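Local structure of putative TetR family transcriptional regulator (Streptomyces coelicolor A3, 3BQY) at residues 56-61 / 82-87. The protein probably binds DNA as a transcriptional regulator of the TetR family, acting through a predicted helix-turn-helix motif. Residues are numbered along the deposited sequence; the frame is centred on the assembly and turned at random.
Sequences HMVDGV and RALRAA
The carbonyl oxygens Met-57 O and Ala-87 O share one water, which donates to each and lies 2.8 Å from both. No direct hydrogen bond joins the two segments, so this bridge is their polar link. Beside it Ala-87 CB sits 3.3 Å from Met-57 O, where helix 46-57 ends. The chain then reverses through a type II beta turn from Val-58 to Val-61, closed by Val-61 N bonding Val-58 O, and the turn brings Val-61 onto helix 73-89. The two methyls of Val-61 divide the work. CG1, set anti to the backbone N (chi1 173°), reaches over the backbone to 3.7 Å from Leu-84 N and also touches Ala-83 CB; CG2 meets Ala-87 CB at 3.7 Å. An alanine in place of Val-61 would lack both methyls, which would probably open a gap between the turn and the Ala-83 and Ala-87 surface. Alongside, Val-58 CG1 lies 3.9 Å from Leu-84 CD1, while Phe-111 of helix 106-121 packs on Val-61. Thus the helix following the predicted helix-turn-helix rests, with its turn, on the C-terminal domain: small alanines allow close approach, direct contacts are mainly apolar, and one water donates to both carbonyl oxygens.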
ATOM      1  N   HIS A  56      -5.392  18.077  -1.033  1.00 25.30           N
ATOM      2  CA  HIS A  56      -6.809  18.429  -0.992  1.00 25.70           C
ATOM      3  C   HIS A  56      -7.739  17.275  -0.560  1.00 25.63           C
ATOM      4  O   HIS A  56      -8.702  17.493   0.208  1.00 24.60           O
ATOM      5  CB  HIS A  56      -7.261  18.973  -2.350  1.00 26.85           C
ATOM      6  CG  HIS A  56      -8.652  19.522  -2.327  1.00 30.34           C
ATOM      7  ND1 HIS A  56      -9.735  18.837  -2.836  1.00 32.69           N
ATOM      8  CD2 HIS A  56      -9.138  20.681  -1.824  1.00 34.24           C
ATOM      9  CE1 HIS A  56     -10.827  19.567  -2.677  1.00 34.47           C
ATOM     10  NE2 HIS A  56     -10.492  20.685  -2.059  1.00 37.64           N
HETATM   11  N   MSE A  57      -7.462  16.052  -1.036  1.00 24.47           N
HETATM   12  CA  MSE A  57      -8.271  14.881  -0.697  1.00 26.58           C
HETATM   13  C   MSE A  57      -8.345  14.668   0.802  1.00 25.17           C
HETATM   14  O   MSE A  57      -9.377  14.225   1.301  1.00 25.06           O
HETATM   15  CB  MSE A  57      -7.677  13.586  -1.316  1.00 25.05           C
HETATM   16  CG  MSE A  57      -7.819  13.532  -2.804  1.00 28.49           C
HETATM   17 SE   MSE A  57      -6.951  11.836  -3.355  0.80 36.82          SE
HETATM   18  CE  MSE A  57      -7.047  12.184  -5.235  1.00 30.90           C
ATOM     19  N   VAL A  58      -7.257  14.968   1.511  1.00 24.27           N
ATOM     20  CA  VAL A  58      -7.208  14.704   2.963  1.00 24.93           C
ATOM     21  C   VAL A  58      -7.560  15.903   3.845  1.00 25.70           C
ATOM     22  O   VAL A  58      -7.351  15.868   5.060  1.00 24.46           O
ATOM     23  CB  VAL A  58      -5.855  14.026   3.391  1.00 24.45           C
ATOM     24  CG1 VAL A  58      -5.728  12.655   2.677  1.00 25.67           C
ATOM     25  CG2 VAL A  58      -4.627  14.888   2.996  1.00 23.62           C
ATOM     26  N   ASP A  59      -8.076  16.961   3.234  1.00 26.60           N
ATOM     27  CA  ASP A  59      -8.596  18.115   3.967  1.00 29.57           C
ATOM     28  C   ASP A  59      -9.573  17.637   5.051  1.00 28.93           C
ATOM     29  O   ASP A  59     -10.472  16.841   4.784  1.00 29.11           O
ATOM     30  CB  ASP A  59      -9.332  19.036   2.996  1.00 30.43           C
ATOM     31  CG  ASP A  59      -9.909  20.244   3.682  1.00 37.40           C
ATOM     32  OD1 ASP A  59      -9.153  20.971   4.378  1.00 41.87           O
ATOM     33  OD2 ASP A  59     -11.131  20.461   3.532  1.00 45.09           O
ATOM     34  N   GLY A  60      -9.378  18.063   6.284  1.00 29.54           N
ATOM     35  CA  GLY A  60     -10.339  17.657   7.300  1.00 29.47           C
ATOM     36  C   GLY A  60     -10.150  16.288   7.930  1.00 29.45           C
ATOM     37  O   GLY A  60     -10.769  16.016   8.958  1.00 30.00           O
ATOM     38  N   VAL A  61      -9.298  15.431   7.357  1.00 27.07           N
ATOM     39  CA  VAL A  61      -9.029  14.126   7.959  1.00 25.77           C
ATOM     40  C   VAL A  61      -8.577  14.230   9.426  1.00 26.12           C
ATOM     41  O   VAL A  61      -9.075  13.483  10.265  1.00 25.59           O
ATOM     42  CB  VAL A  61      -8.083  13.291   7.102  1.00 26.24           C
ATOM     43  CG1 VAL A  61      -7.657  12.011   7.798  1.00 26.81           C
ATOM     44  CG2 VAL A  61      -8.784  12.947   5.745  1.00 25.03           C
ATOM     45  N   ARG A  82      -9.959   5.494   9.763  1.00 23.47           N
ATOM     46  CA  ARG A  82     -11.174   5.413   8.943  1.00 23.88           C
ATOM     47  C   ARG A  82     -11.394   6.636   8.043  1.00 22.90           C
ATOM     48  O   ARG A  82     -11.832   6.512   6.895  1.00 22.84           O
ATOM     49  CB  ARG A  82     -12.415   5.291   9.835  1.00 24.96           C
ATOM     50  CG  ARG A  82     -12.610   3.965  10.450  1.00 28.99           C
ATOM     51  CD  ARG A  82     -13.953   3.910  11.194  1.00 31.67           C
ATOM     52  NE  ARG A  82     -13.838   2.821  12.133  1.00 30.12           N
ATOM     53  CZ  ARG A  82     -13.917   2.922  13.438  1.00 31.24           C
ATOM     54  NH1 ARG A  82     -14.192   4.092  14.017  1.00 32.96           N
ATOM     55  NH2 ARG A  82     -13.801   1.817  14.158  1.00 32.98           N
ATOM     56  N   ALA A  83     -11.142   7.822   8.587  1.00 22.29           N
ATOM     57  CA  ALA A  83     -11.336   9.052   7.835  1.00 21.81           C
ATOM     58  C   ALA A  83     -10.328   9.130   6.712  1.00 21.98           C
ATOM     59  O   ALA A  83     -10.664   9.587   5.624  1.00 22.18           O
ATOM     60  CB  ALA A  83     -11.204  10.288   8.740  1.00 21.04           C
ATOM     61  N   LEU A  84      -9.102   8.665   6.949  1.00 21.44           N
ATOM     62  CA  LEU A  84      -8.116   8.624   5.865  1.00 21.46           C
ATOM     63  C   LEU A  84      -8.586   7.679   4.745  1.00 22.37           C
ATOM     64  O   LEU A  84      -8.577   8.042   3.559  1.00 22.43           O
ATOM     65  CB  LEU A  84      -6.727   8.197   6.404  1.00 21.82           C
ATOM     66  CG  LEU A  84      -5.652   7.972   5.292  1.00 22.63           C
ATOM     67  CD1 LEU A  84      -5.405   9.239   4.452  1.00 24.81           C
ATOM     68  CD2 LEU A  84      -4.313   7.458   5.873  1.00 22.04           C
ATOM     69  N   ARG A  85      -8.983   6.464   5.109  1.00 21.96           N
ATOM     70  CA  ARG A  85      -9.554   5.534   4.143  1.00 23.21           C
ATOM     71  C   ARG A  85     -10.718   6.157   3.351  1.00 22.92           C
ATOM     72  O   ARG A  85     -10.775   6.049   2.128  1.00 24.37           O
ATOM     73  CB  ARG A  85     -10.005   4.247   4.843  1.00 22.58           C
ATOM     74  CG  ARG A  85     -10.666   3.273   3.903  1.00 24.72           C
ATOM     75  CD  ARG A  85     -11.007   1.966   4.607  1.00 24.46           C
ATOM     76  NE  ARG A  85     -11.790   1.077   3.753  1.00 26.09           N
ATOM     77  CZ  ARG A  85     -13.110   0.964   3.790  1.00 25.96           C
ATOM     78  NH1 ARG A  85     -13.804   1.660   4.672  1.00 26.62           N
ATOM     79  NH2 ARG A  85     -13.743   0.146   2.953  1.00 26.90           N
ATOM     80  N   ALA A  86     -11.642   6.785   4.054  1.00 23.53           N
ATOM     81  CA  ALA A  86     -12.822   7.360   3.428  1.00 23.29           C
ATOM     82  C   ALA A  86     -12.430   8.470   2.448  1.00 23.15           C
ATOM     83  O   ALA A  86     -12.995   8.554   1.353  1.00 23.45           O
ATOM     84  CB  ALA A  86     -13.785   7.894   4.508  1.00 22.87           C
ATOM     85  N   ALA A  87     -11.446   9.289   2.829  1.00 22.52           N
ATOM     86  CA  ALA A  87     -11.000  10.399   1.984  1.00 22.75           C
ATOM     87  C   ALA A  87     -10.377   9.853   0.702  1.00 23.30           C
ATOM     88  O   ALA A  87     -10.554  10.435  -0.356  1.00 23.50           O
ATOM     89  CB  ALA A  87     -10.006  11.280   2.725  1.00 22.49           C
TER
HETATM   90  O   HOH W   1     -11.446  13.111  -0.227  1.00 31.52           O